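Local atomic coordinates of putative glucoamylase (Bacteroides caccae ATCC 43185, PDB entry 4QT9), a protein that is a putative glucoamylase with an alpha/alpha toroid fold, probably releasing glucose from alpha-glucans or related carbohydrates. Residues A[33-37]-A[75-79]; A[101-106]-A[116-122]; A[258-264]-A[291-295]; A[294-298]-A[330-335]. All blocks are in the same frame, centred on the assembly; numbering follows the deposited sequence.

Contact 1 of 4, residues A[33-37]-A[75-79]; sequences FLYFW and MAILA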
loop_
_atom_site.group_PDB
_atom_site.type_symbol
_atom_site.label_atom_id
_atom_site.label_comp_id
_atom_site.label_asym_id
_atom_site.label_seq_id
_atom_site.Cartn_x
_atom_site.Cartn_y
_atom_site.Cartn_z
ATOM N N PHE A 33 -10.251 -7.048 7.981
ATOM C CA PHE A 33 -11.145 -7.251 6.839
ATOM C C PHE A 33 -12.433 -6.427 7.034
ATOM O O PHE A 33 -12.909 -5.821 6.081
ATOM C CB PHE A 33 -11.486 -8.755 6.690
ATOM C CG PHE A 33 -12.679 -9.058 5.803
ATOM C CD1 PHE A 33 -12.551 -9.075 4.416
ATOM C CD2 PHE A 33 -13.923 -9.354 6.356
ATOM C CE1 PHE A 33 -13.654 -9.361 3.599
ATOM C CE2 PHE A 33 -15.022 -9.642 5.540
ATOM C CZ PHE A 33 -14.885 -9.633 4.166
ATOM N N LEU A 34 -12.968 -6.376 8.289
ATOM C CA LEU A 34 -14.205 -5.634 8.568
ATOM C C LEU A 34 -14.068 -4.114 8.298
ATOM O O LEU A 34 -15.098 -3.505 7.972
ATOM C CB LEU A 34 -14.736 -5.880 9.978
ATOM C CG LEU A 34 -15.170 -7.302 10.319
ATOM C CD1 LEU A 34 -15.784 -7.342 11.686
ATOM C CD2 LEU A 34 -16.135 -7.867 9.309
ATOM N N TYR A 35 -12.812 -3.522 8.336
ATOM C CA TYR A 35 -12.600 -2.104 7.963
ATOM C C TYR A 35 -13.117 -1.904 6.542
ATOM O O TYR A 35 -13.731 -0.892 6.226
ATOM C CB TYR A 35 -11.080 -1.654 8.039
ATOM C CG TYR A 35 -10.823 -0.203 7.611
ATOM C CD1 TYR A 35 -10.699 0.140 6.268
ATOM C CD2 TYR A 35 -10.828 0.837 8.540
ATOM C CE1 TYR A 35 -10.599 1.477 5.856
ATOM C CE2 TYR A 35 -10.622 2.167 8.146
ATOM C CZ TYR A 35 -10.526 2.487 6.804
ATOM O OH TYR A 35 -10.389 3.805 6.403
ATOM N N PHE A 36 -12.776 -2.839 5.662
ATOM C CA PHE A 36 -13.089 -2.712 4.239
ATOM C C PHE A 36 -14.463 -3.279 3.895
ATOM O O PHE A 36 -15.087 -2.787 2.956
ATOM C CB PHE A 36 -11.989 -3.364 3.412
ATOM C CG PHE A 36 -10.664 -2.675 3.650
ATOM C CD1 PHE A 36 -10.417 -1.406 3.125
ATOM C CD2 PHE A 36 -9.693 -3.259 4.460
ATOM C CE1 PHE A 36 -9.206 -0.749 3.386
ATOM C CE2 PHE A 36 -8.484 -2.601 4.715
ATOM C CZ PHE A 36 -8.255 -1.350 4.180
ATOM N N TRP A 37 -14.951 -4.256 4.671
ATOM C CA TRP A 37 -16.260 -4.839 4.444
ATOM C C TRP A 37 -17.360 -3.950 5.032
ATOM O O TRP A 37 -18.201 -3.452 4.280
ATOM C CB TRP A 37 -16.358 -6.279 4.987
ATOM C CG TRP A 37 -17.581 -6.971 4.468
ATOM C CD1 TRP A 37 -18.760 -7.156 5.129
ATOM C CD2 TRP A 37 -17.826 -7.340 3.106
ATOM N NE1 TRP A 37 -19.695 -7.699 4.282
ATOM C CE2 TRP A 37 -19.152 -7.812 3.031
ATOM C CE3 TRP A 37 -17.039 -7.330 1.933
ATOM C CZ2 TRP A 37 -19.705 -8.302 1.842
ATOM C CZ3 TRP A 37 -17.592 -7.800 0.753
ATOM C CH2 TRP A 37 -18.902 -8.294 0.717
HETATM N N MSE A 75 -7.876 -6.070 -2.207
HETATM C CA MSE A 75 -7.024 -7.248 -1.940
HETATM C C MSE A 75 -7.391 -7.841 -0.591
HETATM O O MSE A 75 -7.421 -9.056 -0.427
HETATM C CB MSE A 75 -5.533 -6.867 -1.964
HETATM C CG MSE A 75 -5.032 -6.555 -3.344
HETATM SE SE MSE A 75 -3.193 -5.923 -3.259
HETATM C CE MSE A 75 -2.386 -7.209 -4.548
ATOM N N ALA A 76 -7.705 -6.977 0.364
ATOM C CA ALA A 76 -8.174 -7.399 1.687
ATOM C C ALA A 76 -9.553 -8.111 1.557
ATOM O O ALA A 76 -9.769 -9.145 2.190
ATOM C CB ALA A 76 -8.258 -6.201 2.626
ATOM N N ILE A 77 -10.444 -7.607 0.684
ATOM C CA ILE A 77 -11.761 -8.212 0.470
ATOM C C ILE A 77 -11.591 -9.585 -0.242
ATOM O O ILE A 77 -12.240 -10.560 0.148
ATOM C CB ILE A 77 -12.669 -7.226 -0.297
ATOM C CG1 ILE A 77 -13.074 -6.050 0.619
ATOM C CG2 ILE A 77 -13.920 -7.947 -0.856
ATOM C CD1 ILE A 77 -13.777 -4.805 -0.092
ATOM N N LEU A 78 -10.658 -9.659 -1.224
ATOM C CA LEU A 78 -10.321 -10.875 -1.988
ATOM C C LEU A 78 -9.851 -12.009 -1.049
ATOM O O LEU A 78 -10.331 -13.137 -1.149
ATOM C CB LEU A 78 -9.236 -10.529 -3.019
ATOM C CG LEU A 78 -9.142 -11.336 -4.305
ATOM C CD1 LEU A 78 -10.410 -11.242 -5.127
ATOM C CD2 LEU A 78 -8.041 -10.791 -5.148
ATOM N N ALA A 79 -8.970 -11.688 -0.110
ATOM C CA ALA A 79 -8.500 -12.627 0.908
ATOM C C ALA A 79 -9.679 -13.124 1.784
ATOM O O ALA A 79 -9.734 -14.309 2.122
ATOM C CB ALA A 79 -7.434 -11.964 1.780
#
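In Phe-33 the side chain is turned so that CG lies opposite the backbone N (chi1 164°), which brings the ring across to Ala-76 and Ile-77. Phe-36 takes another of the staggered positions, CG opposite its carbonyl carbon (chi1 -62°), and this sets its ring beside the methyl of Ala-76. The Phe-33 ring arrives edge first: CD1 lies 3.6 Å from Ala-76 O, in the ring plane, where the slightly positive C-H rim suits a carbonyl oxygen, and CE1 is 3.8 Å from Ile-77 CA. Phe-36 CD2 meets Ala-76 CB obliquely at 3.8 Å, a place where a small residue lets the ring come close to the helix backbone. Ile-77 CG1 packs 4.0 Å from Phe-36 CB, while its CG2 touches the indole rim at Trp-37 CZ3, also at 4.0 Å. The axes of segments 33-37 and 75-79 approach to 9.0 Å, their directions 111° apart, a steep crossing packed by three aromatic residues against Ala-76 and Ile-77. It joins helices 21-37 and 67-83 of the alpha/alpha toroid. Arg-94 of helix 88-104 hydrogen-bonds to the carbonyl oxygens of Phe-36 and Trp-37, with a cation-pi contact to the indole, while helix 392-406 packs on Ala-76 through Ala-399.

Contact 2 of 4, residues A[101-106]-A[116-122]; sequences FLEKAD and WYGDTGK
Phe-101, Trp-116 and Asp-106 bury the most surface here, and the indole of Trp-116 touches the other two. Phe-101 holds CG opposite its backbone N (chi1 174°), which points the ring at the hairpin. Its edge meets one face of the indole, a T-shaped pair with planes at 90° and 5.2 Å from the Phe-101 ring centroid to that of the six-membered ring of Trp-116. The same face carries Ala-105 CB, 3.7 Å from the centroid of the five-membered ring of Trp-116, a CH-pi contact for which a methyl is compact enough to share the face with the phenyl. At the indole rim, Trp-116 NE1 donates to Asp-106 O at 3.1 Å, nearly straight at 170°. NE1 approaches in the carbonyl plane, on a lone pair; the oxygen in turn lies in the indole plane, which fixes the ring's rotation. Asp-106 N donates to Gly-121 O at 2.9 Å, and Asp-106 OD2 accepts from Val-123 N. Gly-121 has a positive phi, well suited to glycine, and Phe-101 CE1 lies 3.5 Å from its CA. The end of helix 88-104 thus meets a beta-hairpin of antiparallel strands 115-117 and 123-124, whose turn is closed by Tyr-117 pairing with Gly-121 and Lys-122.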
loop_
_atom_site.group_PDB
_atom_site.type_symbol
_atom_site.label_atom_id
_atom_site.label_comp_id
_atom_site.label_asym_id
_atom_site.label_seq_id
_atom_site.Cartn_x
_atom_site.Cartn_y
_atom_site.Cartn_z
ATOM N N PHE A 101 -18.547 1.906 -9.687
ATOM C CA PHE A 101 -18.084 3.218 -9.208
ATOM C C PHE A 101 -16.860 3.682 -10.003
ATOM O O PHE A 101 -16.830 4.829 -10.438
ATOM C CB PHE A 101 -17.762 3.208 -7.695
ATOM C CG PHE A 101 -17.144 4.503 -7.205
ATOM C CD1 PHE A 101 -17.944 5.574 -6.811
ATOM C CD2 PHE A 101 -15.759 4.659 -7.149
ATOM C CE1 PHE A 101 -17.370 6.766 -6.355
ATOM C CE2 PHE A 101 -15.190 5.844 -6.668
ATOM C CZ PHE A 101 -15.997 6.895 -6.290
ATOM N N LEU A 102 -15.862 2.808 -10.194
ATOM C CA LEU A 102 -14.619 3.158 -10.908
ATOM C C LEU A 102 -14.854 3.478 -12.394
ATOM O O LEU A 102 -14.095 4.263 -12.988
ATOM C CB LEU A 102 -13.572 2.047 -10.772
ATOM C CG LEU A 102 -13.032 1.808 -9.344
ATOM C CD1 LEU A 102 -12.165 0.580 -9.299
ATOM C CD2 LEU A 102 -12.234 3.008 -8.841
ATOM N N GLU A 103 -15.915 2.886 -12.992
ATOM C CA GLU A 103 -16.253 3.126 -14.394
ATOM C C GLU A 103 -16.855 4.523 -14.558
ATOM O O GLU A 103 -16.757 5.103 -15.639
ATOM C CB GLU A 103 -17.241 2.063 -14.916
ATOM C CG GLU A 103 -16.674 0.653 -15.026
ATOM C CD GLU A 103 -17.677 -0.430 -15.391
ATOM O OE1 GLU A 103 -18.865 -0.308 -15.009
ATOM O OE2 GLU A 103 -17.260 -1.424 -16.029
ATOM N N LYS A 104 -17.424 5.075 -13.467
ATOM C CA LYS A 104 -18.112 6.368 -13.443
ATOM C C LYS A 104 -17.312 7.524 -12.818
ATOM O O LYS A 104 -17.486 8.665 -13.251
ATOM C CB LYS A 104 -19.454 6.220 -12.686
ATOM C CG LYS A 104 -20.519 5.507 -13.540
ATOM C CD LYS A 104 -21.602 4.769 -12.731
ATOM C CE LYS A 104 -22.811 5.616 -12.396
ATOM N NZ LYS A 104 -23.956 4.787 -11.925
ATOM N N ALA A 105 -16.454 7.240 -11.810
ATOM C CA ALA A 105 -15.700 8.248 -11.055
ATOM C C ALA A 105 -14.737 9.008 -11.941
ATOM O O ALA A 105 -14.333 8.483 -12.966
ATOM C CB ALA A 105 -14.953 7.594 -9.915
ATOM N N ASP A 106 -14.394 10.254 -11.561
ATOM C CA ASP A 106 -13.460 11.120 -12.299
ATOM C C ASP A 106 -12.113 10.470 -12.533
ATOM O O ASP A 106 -11.564 9.848 -11.638
ATOM C CB ASP A 106 -13.240 12.440 -11.547
ATOM C CG ASP A 106 -14.421 13.381 -11.581
ATOM O OD1 ASP A 106 -15.399 13.088 -12.323
ATOM O OD2 ASP A 106 -14.371 14.425 -10.872
ATOM N N TRP A 116 -11.863 10.838 -4.039
ATOM C CA TRP A 116 -13.197 11.183 -4.530
ATOM C C TRP A 116 -14.151 11.273 -3.368
ATOM O O TRP A 116 -13.933 10.664 -2.317
ATOM C CB TRP A 116 -13.831 10.164 -5.506
ATOM C CG TRP A 116 -13.022 9.588 -6.610
ATOM C CD1 TRP A 116 -13.000 10.007 -7.908
ATOM C CD2 TRP A 116 -12.349 8.325 -6.584
ATOM N NE1 TRP A 116 -12.262 9.133 -8.676
ATOM C CE2 TRP A 116 -11.870 8.077 -7.890
ATOM C CE3 TRP A 116 -12.032 7.409 -5.562
ATOM C CZ2 TRP A 116 -11.142 6.931 -8.210
ATOM C CZ3 TRP A 116 -11.295 6.283 -5.881
ATOM C CH2 TRP A 116 -10.879 6.043 -7.198
ATOM N N TYR A 117 -15.279 11.909 -3.607
ATOM C CA TYR A 117 -16.444 11.852 -2.741
ATOM C C TYR A 117 -17.121 10.575 -3.198
ATOM O O TYR A 117 -17.405 10.446 -4.393
ATOM C CB TYR A 117 -17.319 13.103 -2.907
ATOM C CG TYR A 117 -16.616 14.386 -2.524
ATOM C CD1 TYR A 117 -16.519 14.780 -1.191
ATOM C CD2 TYR A 117 -16.115 15.245 -3.499
ATOM C CE1 TYR A 117 -15.895 15.975 -0.832
ATOM C CE2 TYR A 117 -15.496 16.447 -3.154
ATOM C CZ TYR A 117 -15.390 16.810 -1.820
ATOM O OH TYR A 117 -14.790 18.005 -1.481
ATOM N N GLY A 118 -17.225 9.598 -2.297
ATOM C CA GLY A 118 -17.753 8.264 -2.586
ATOM C C GLY A 118 -19.181 8.191 -3.091
ATOM O O GLY A 118 -19.550 7.231 -3.778
ATOM N N ASP A 119 -19.983 9.214 -2.789
ATOM C CA ASP A 119 -21.382 9.263 -3.204
ATOM C C ASP A 119 -21.569 9.824 -4.615
ATOM O O ASP A 119 -22.594 9.519 -5.225
ATOM C CB ASP A 119 -22.248 10.063 -2.204
ATOM C CG ASP A 119 -21.681 11.384 -1.697
ATOM O OD1 ASP A 119 -20.706 11.893 -2.297
ATOM O OD2 ASP A 119 -22.217 11.912 -0.699
ATOM N N THR A 120 -20.632 10.650 -5.124
ATOM C CA THR A 120 -20.755 11.266 -6.460
ATOM C C THR A 120 -19.647 10.833 -7.434
ATOM O O THR A 120 -19.843 10.913 -8.645
ATOM C CB THR A 120 -20.784 12.806 -6.374
ATOM O OG1 THR A 120 -19.550 13.256 -5.838
ATOM C CG2 THR A 120 -21.935 13.344 -5.509
ATOM N N GLY A 121 -18.498 10.404 -6.910
ATOM C CA GLY A 121 -17.367 10.014 -7.744
ATOM C C GLY A 121 -16.604 11.205 -8.290
ATOM O O GLY A 121 -15.750 11.060 -9.166
ATOM N N LYS A 122 -16.891 12.395 -7.755
ATOM C CA LYS A 122 -16.191 13.621 -8.122
ATOM C C LYS A 122 -14.888 13.731 -7.333
ATOM O O LYS A 122 -14.846 13.371 -6.159
ATOM C CB LYS A 122 -17.088 14.848 -7.874
ATOM C CG LYS A 122 -18.367 14.868 -8.732
ATOM C CD LYS A 122 -18.120 15.290 -10.183
ATOM C CE LYS A 122 -19.433 15.549 -10.894
ATOM N NZ LYS A 122 -19.261 15.652 -12.363
#

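Contact 3 of 4, residues A[258-264]-A[291-295]; sequences AGPLFWA and LTLVN
A loop ending in a 3-10 turn (261-264) packs on helix 284-301, Ala-258 from the loop and Leu-261 and Ala-264 from the turn, in a buried part of the alpha/alpha toroid, and one water bridges the two segments. Leu-291 is the apolar centre. Its CG stands opposite the backbone N (chi1 -173°), and the two methyls fork toward the loop: CD1 meets Ala-258 CB at 3.8 Å and CD2 meets Ala-264 CB at 4.0 Å. These alanines are short enough to let the leucine fork lie close to the loop backbone. Val-294 CG1 adds a second contact to Ala-258 CB, at 3.9 Å. From the loop side, Leu-261 places CD1 3.7 Å from Thr-292 CA and CD2 3.8 Å from Asn-295 CB, crossing the threonine at about a right angle. Beside this packing sits the water. It donates to Gly-259 O at 3.0 Å and to Leu-291 O at 3.1 Å, and accepts from Asn-295 ND2 at 2.9 Å. Leu-291 O also takes the helical bond from Asn-295 N, while Asn-295 OD1 accepts from Leu-316 N. An asparagine suits this position because its amide offers a donor and an acceptor together. The chemistry implies a mainly apolar joint in which the water links loop to helix by donating to two carbonyl oxygens, which as acceptors could not bond to each other.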
loop_
_atom_site.group_PDB
_atom_site.type_symbol
_atom_site.label_atom_id
_atom_site.label_comp_id
_atom_site.label_asym_id
_atom_site.label_seq_id
_atom_site.Cartn_x
_atom_site.Cartn_y
_atom_site.Cartn_z
ATOM N N ALA A 258 17.218 5.736 5.695
ATOM C CA ALA A 258 16.270 4.607 5.805
ATOM C C ALA A 258 14.847 5.148 5.947
ATOM O O ALA A 258 14.512 5.825 6.921
ATOM C CB ALA A 258 16.635 3.712 6.991
ATOM N N GLY A 259 14.018 4.881 4.965
ATOM C CA GLY A 259 12.666 5.425 4.974
ATOM C C GLY A 259 11.704 4.808 5.975
ATOM O O GLY A 259 12.029 3.822 6.659
ATOM N N PRO A 260 10.471 5.366 6.017
ATOM C CA PRO A 260 9.412 4.769 6.860
ATOM C C PRO A 260 9.132 3.355 6.345
ATOM O O PRO A 260 9.292 3.083 5.136
ATOM C CB PRO A 260 8.231 5.724 6.684
ATOM C CG PRO A 260 8.472 6.401 5.406
ATOM C CD PRO A 260 9.957 6.517 5.251
ATOM N N LEU A 261 8.771 2.443 7.260
ATOM C CA LEU A 261 8.641 1.032 6.916
ATOM C C LEU A 261 7.612 0.727 5.792
ATOM O O LEU A 261 7.823 -0.259 5.085
ATOM C CB LEU A 261 8.386 0.168 8.168
ATOM C CG LEU A 261 8.871 -1.299 8.089
ATOM C CD1 LEU A 261 10.124 -1.457 7.258
ATOM C CD2 LEU A 261 9.052 -1.891 9.460
ATOM N N PHE A 262 6.606 1.601 5.532
ATOM C CA PHE A 262 5.630 1.314 4.457
ATOM C C PHE A 262 6.297 1.243 3.061
ATOM O O PHE A 262 5.749 0.609 2.162
ATOM C CB PHE A 262 4.442 2.291 4.452
ATOM C CG PHE A 262 4.662 3.644 3.823
ATOM C CD1 PHE A 262 5.143 4.712 4.576
ATOM C CD2 PHE A 262 4.372 3.860 2.475
ATOM C CE1 PHE A 262 5.297 5.976 3.992
ATOM C CE2 PHE A 262 4.520 5.121 1.903
ATOM C CZ PHE A 262 4.993 6.162 2.655
ATOM N N TRP A 263 7.499 1.840 2.904
ATOM C CA TRP A 263 8.258 1.818 1.637
ATOM C C TRP A 263 8.695 0.397 1.264
ATOM O O TRP A 263 8.962 0.139 0.109
ATOM C CB TRP A 263 9.492 2.702 1.734
ATOM C CG TRP A 263 9.252 4.183 1.673
ATOM C CD1 TRP A 263 8.091 4.847 1.942
ATOM C CD2 TRP A 263 10.250 5.184 1.459
ATOM N NE1 TRP A 263 8.300 6.201 1.887
ATOM C CE2 TRP A 263 9.609 6.438 1.546
ATOM C CE3 TRP A 263 11.622 5.142 1.155
ATOM C CZ2 TRP A 263 10.293 7.643 1.336
ATOM C CZ3 TRP A 263 12.305 6.335 0.992
ATOM C CH2 TRP A 263 11.646 7.568 1.101
ATOM N N ALA A 264 8.759 -0.519 2.252
ATOM C CA ALA A 264 9.115 -1.929 2.080
ATOM C C ALA A 264 7.875 -2.810 1.844
ATOM O O ALA A 264 8.017 -4.011 1.611
ATOM C CB ALA A 264 9.861 -2.409 3.327
ATOM N N LEU A 291 15.589 -3.336 5.787
ATOM C CA LEU A 291 14.928 -2.073 6.118
ATOM C C LEU A 291 14.004 -2.279 7.347
ATOM O O LEU A 291 13.911 -1.391 8.197
ATOM C CB LEU A 291 14.171 -1.492 4.910
ATOM C CG LEU A 291 13.577 -0.106 5.094
ATOM C CD1 LEU A 291 14.664 0.958 5.346
ATOM C CD2 LEU A 291 12.717 0.277 3.905
ATOM N N THR A 292 13.397 -3.473 7.464
ATOM C CA THR A 292 12.574 -3.864 8.612
ATOM C C THR A 292 13.482 -3.975 9.828
ATOM O O THR A 292 13.149 -3.463 10.909
ATOM C CB THR A 292 11.800 -5.196 8.342
ATOM O OG1 THR A 292 10.997 -5.064 7.180
ATOM C CG2 THR A 292 10.901 -5.596 9.493
ATOM N N LEU A 293 14.654 -4.622 9.638
ATOM C CA LEU A 293 15.568 -4.847 10.747
ATOM C C LEU A 293 16.169 -3.544 11.267
ATOM O O LEU A 293 16.327 -3.411 12.484
ATOM C CB LEU A 293 16.624 -5.877 10.413
ATOM C CG LEU A 293 16.071 -7.292 10.223
ATOM C CD1 LEU A 293 17.141 -8.217 9.681
ATOM C CD2 LEU A 293 15.484 -7.839 11.501
ATOM N N VAL A 294 16.401 -2.562 10.366
ATOM C CA VAL A 294 16.881 -1.222 10.725
ATOM C C VAL A 294 15.825 -0.535 11.621
ATOM O O VAL A 294 16.169 0.040 12.646
ATOM C CB VAL A 294 17.203 -0.366 9.468
ATOM C CG1 VAL A 294 17.232 1.129 9.793
ATOM C CG2 VAL A 294 18.516 -0.804 8.832
ATOM N N ASN A 295 14.554 -0.622 11.223
ATOM C CA ASN A 295 13.412 -0.034 11.925
ATOM C C ASN A 295 13.323 -0.564 13.348
ATOM O O ASN A 295 13.232 0.219 14.286
ATOM C CB ASN A 295 12.114 -0.348 11.149
ATOM C CG ASN A 295 11.017 0.625 11.447
ATOM O OD1 ASN A 295 10.368 0.552 12.495
ATOM N ND2 ASN A 295 10.869 1.625 10.583
HETATM O O HOH W 1 12.476 1.307 8.249
#

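Contact 4 of 4, residues A[294-298]-A[330-335]; sequences VNRAY and PNEQDD
Tyr-298 OH donates to Asp-335 OD2 at 2.8 Å, the hydrogen bond that joins the two segments. The carboxylate is met on its anti side, 20° out of its plane, and lies at the edge of the phenol with the two planes 88° apart. Its other oxygen, OD1, accepts from Gly-337 N, so both ends of the group are engaged and its orientation is set. Tyr-298 gets there by holding CG opposite its backbone N (chi1 175°), pointing the ring from the helix across to the loop. One face of the ring is covered by the peptide link between Pro-330 and Asn-331; Asn-331 N sits over the centre of the Tyr-298 ring, 3.8 Å above its plane. Segment 330-335 belongs to the loop that leads from strand 324-327 to helix 341-345, and its bend is an Asx motif: Asn-331 OD1 accepts from Asp-334 N at 3.0 Å, the donor lying above the carbonyl plane, and Asn-331 ND2 donates back to Asp-334 OD2 at 2.8 Å. Pro-330, rigid and compact, packs against the helix: its CB is 3.6 Å from Tyr-298 CB, its CG is 4.1 Å from Val-294 CG1, and its CD lies 3.6 Å from Asn-295 ND2 in plain packing. Lys-304, just beyond the end of helix 284-301, gives its NZ to the backbone oxygens of Glu-332 and Asp-335.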
loop_
_atom_site.group_PDB
_atom_site.type_symbol
_atom_site.label_atom_id
_atom_site.label_comp_id
_atom_site.label_asym_id
_atom_site.label_seq_id
_atom_site.Cartn_x
_atom_site.Cartn_y
_atom_site.Cartn_z
ATOM N N VAL A 294 16.401 -2.562 10.366
ATOM C CA VAL A 294 16.881 -1.222 10.725
ATOM C C VAL A 294 15.825 -0.535 11.621
ATOM O O VAL A 294 16.169 0.040 12.646
ATOM C CB VAL A 294 17.203 -0.366 9.468
ATOM C CG1 VAL A 294 17.232 1.129 9.793
ATOM C CG2 VAL A 294 18.516 -0.804 8.832
ATOM N N ASN A 295 14.554 -0.622 11.223
ATOM C CA ASN A 295 13.412 -0.034 11.925
ATOM C C ASN A 295 13.323 -0.564 13.348
ATOM O O ASN A 295 13.232 0.219 14.286
ATOM C CB ASN A 295 12.114 -0.348 11.149
ATOM C CG ASN A 295 11.017 0.625 11.447
ATOM O OD1 ASN A 295 10.368 0.552 12.495
ATOM N ND2 ASN A 295 10.869 1.625 10.583
ATOM N N ARG A 296 13.386 -1.901 13.493
ATOM C CA ARG A 296 13.333 -2.635 14.751
ATOM C C ARG A 296 14.564 -2.287 15.620
ATOM O O ARG A 296 14.404 -2.005 16.813
ATOM C CB ARG A 296 13.256 -4.143 14.455
ATOM C CG ARG A 296 13.280 -5.028 15.702
ATOM C CD ARG A 296 13.353 -6.495 15.343
ATOM N NE ARG A 296 13.457 -7.344 16.523
ATOM C CZ ARG A 296 14.610 -7.735 17.055
ATOM N NH1 ARG A 296 15.761 -7.343 16.527
ATOM N NH2 ARG A 296 14.621 -8.501 18.132
ATOM N N ALA A 297 15.769 -2.279 15.017
ATOM C CA ALA A 297 17.008 -1.955 15.728
ATOM C C ALA A 297 16.931 -0.571 16.334
ATOM O O ALA A 297 17.321 -0.424 17.488
ATOM C CB ALA A 297 18.206 -2.055 14.793
ATOM N N TYR A 298 16.398 0.437 15.592
ATOM C CA TYR A 298 16.254 1.807 16.105
ATOM C C TYR A 298 15.323 1.848 17.319
ATOM O O TYR A 298 15.653 2.520 18.299
ATOM C CB TYR A 298 15.741 2.797 15.023
ATOM C CG TYR A 298 15.467 4.180 15.581
ATOM C CD1 TYR A 298 14.232 4.496 16.143
ATOM C CD2 TYR A 298 16.472 5.138 15.642
ATOM C CE1 TYR A 298 14.016 5.716 16.783
ATOM C CE2 TYR A 298 16.261 6.373 16.258
ATOM C CZ TYR A 298 15.025 6.665 16.814
ATOM O OH TYR A 298 14.814 7.885 17.414
ATOM N N PRO A 330 12.848 5.506 11.254
ATOM C CA PRO A 330 13.820 5.174 12.308
ATOM C C PRO A 330 15.027 6.125 12.373
ATOM O O PRO A 330 16.149 5.758 12.011
ATOM C CB PRO A 330 14.222 3.741 11.956
ATOM C CG PRO A 330 14.150 3.697 10.467
ATOM C CD PRO A 330 12.964 4.557 10.110
ATOM N N ASN A 331 14.782 7.348 12.861
ATOM C CA ASN A 331 15.769 8.395 13.137
ATOM C C ASN A 331 15.173 9.377 14.170
ATOM O O ASN A 331 13.962 9.591 14.187
ATOM C CB ASN A 331 16.253 9.108 11.858
ATOM C CG ASN A 331 15.227 9.978 11.188
ATOM O OD1 ASN A 331 14.866 11.045 11.686
ATOM N ND2 ASN A 331 14.798 9.579 10.009
ATOM N N GLU A 332 16.033 9.995 14.978
ATOM C CA GLU A 332 15.694 10.897 16.070
ATOM C C GLU A 332 14.912 12.145 15.654
ATOM O O GLU A 332 14.199 12.703 16.494
ATOM C CB GLU A 332 16.962 11.312 16.839
ATOM C CG GLU A 332 17.526 10.161 17.645
ATOM C CD GLU A 332 18.638 10.531 18.602
ATOM O OE1 GLU A 332 18.336 11.154 19.647
ATOM O OE2 GLU A 332 19.802 10.153 18.335
ATOM N N GLN A 333 15.003 12.563 14.383
ATOM C CA GLN A 333 14.258 13.728 13.880
ATOM C C GLN A 333 12.779 13.386 13.582
ATOM O O GLN A 333 11.894 14.219 13.801
ATOM C CB GLN A 333 14.931 14.300 12.614
ATOM C CG GLN A 333 16.238 15.070 12.893
ATOM C CD GLN A 333 17.375 14.227 13.457
ATOM O OE1 GLN A 333 17.710 13.149 12.945
ATOM N NE2 GLN A 333 17.989 14.702 14.536
ATOM N N ASP A 334 12.521 12.166 13.090
ATOM C CA ASP A 334 11.182 11.729 12.673
ATOM C C ASP A 334 10.482 10.900 13.755
ATOM O O ASP A 334 9.247 10.761 13.716
ATOM C CB ASP A 334 11.272 10.935 11.357
ATOM C CG ASP A 334 11.881 11.695 10.178
ATOM O OD1 ASP A 334 11.695 12.941 10.099
ATOM O OD2 ASP A 334 12.508 11.045 9.317
ATOM N N ASP A 335 11.253 10.375 14.733
ATOM C CA ASP A 335 10.716 9.599 15.846
ATOM C C ASP A 335 9.975 10.527 16.814
ATOM O O ASP A 335 10.567 11.472 17.313
ATOM C CB ASP A 335 11.837 8.820 16.550
ATOM C CG ASP A 335 11.439 8.053 17.799
ATOM O OD1 ASP A 335 10.225 7.710 17.938
ATOM O OD2 ASP A 335 12.338 7.748 18.614
#

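Contacts 3 and 4 form one continuous region: their centres are about 9 Å apart, both use helix 284-301, and Val-294 and Asn-295 belong to both. The two loops also pack directly, Gly-259 O lying 3.7 Å from Pro-330 CD. Contacts 1 and 2 are in the N-terminal part of the chain, with centres about 20 Å apart and nearest atoms about 11 Å apart; helix 67-83 carries a segment of contact 1 and helix 88-104, next in the chain, a segment of contact 2. Contact 3 lies across the chain's centre from contact 1, about 25 Å between centres. Contact 2 lies across it from both 3 and 4, about 38 Å from contact 4 between centres. No active-site residue is identified, so none is placed relative to a site.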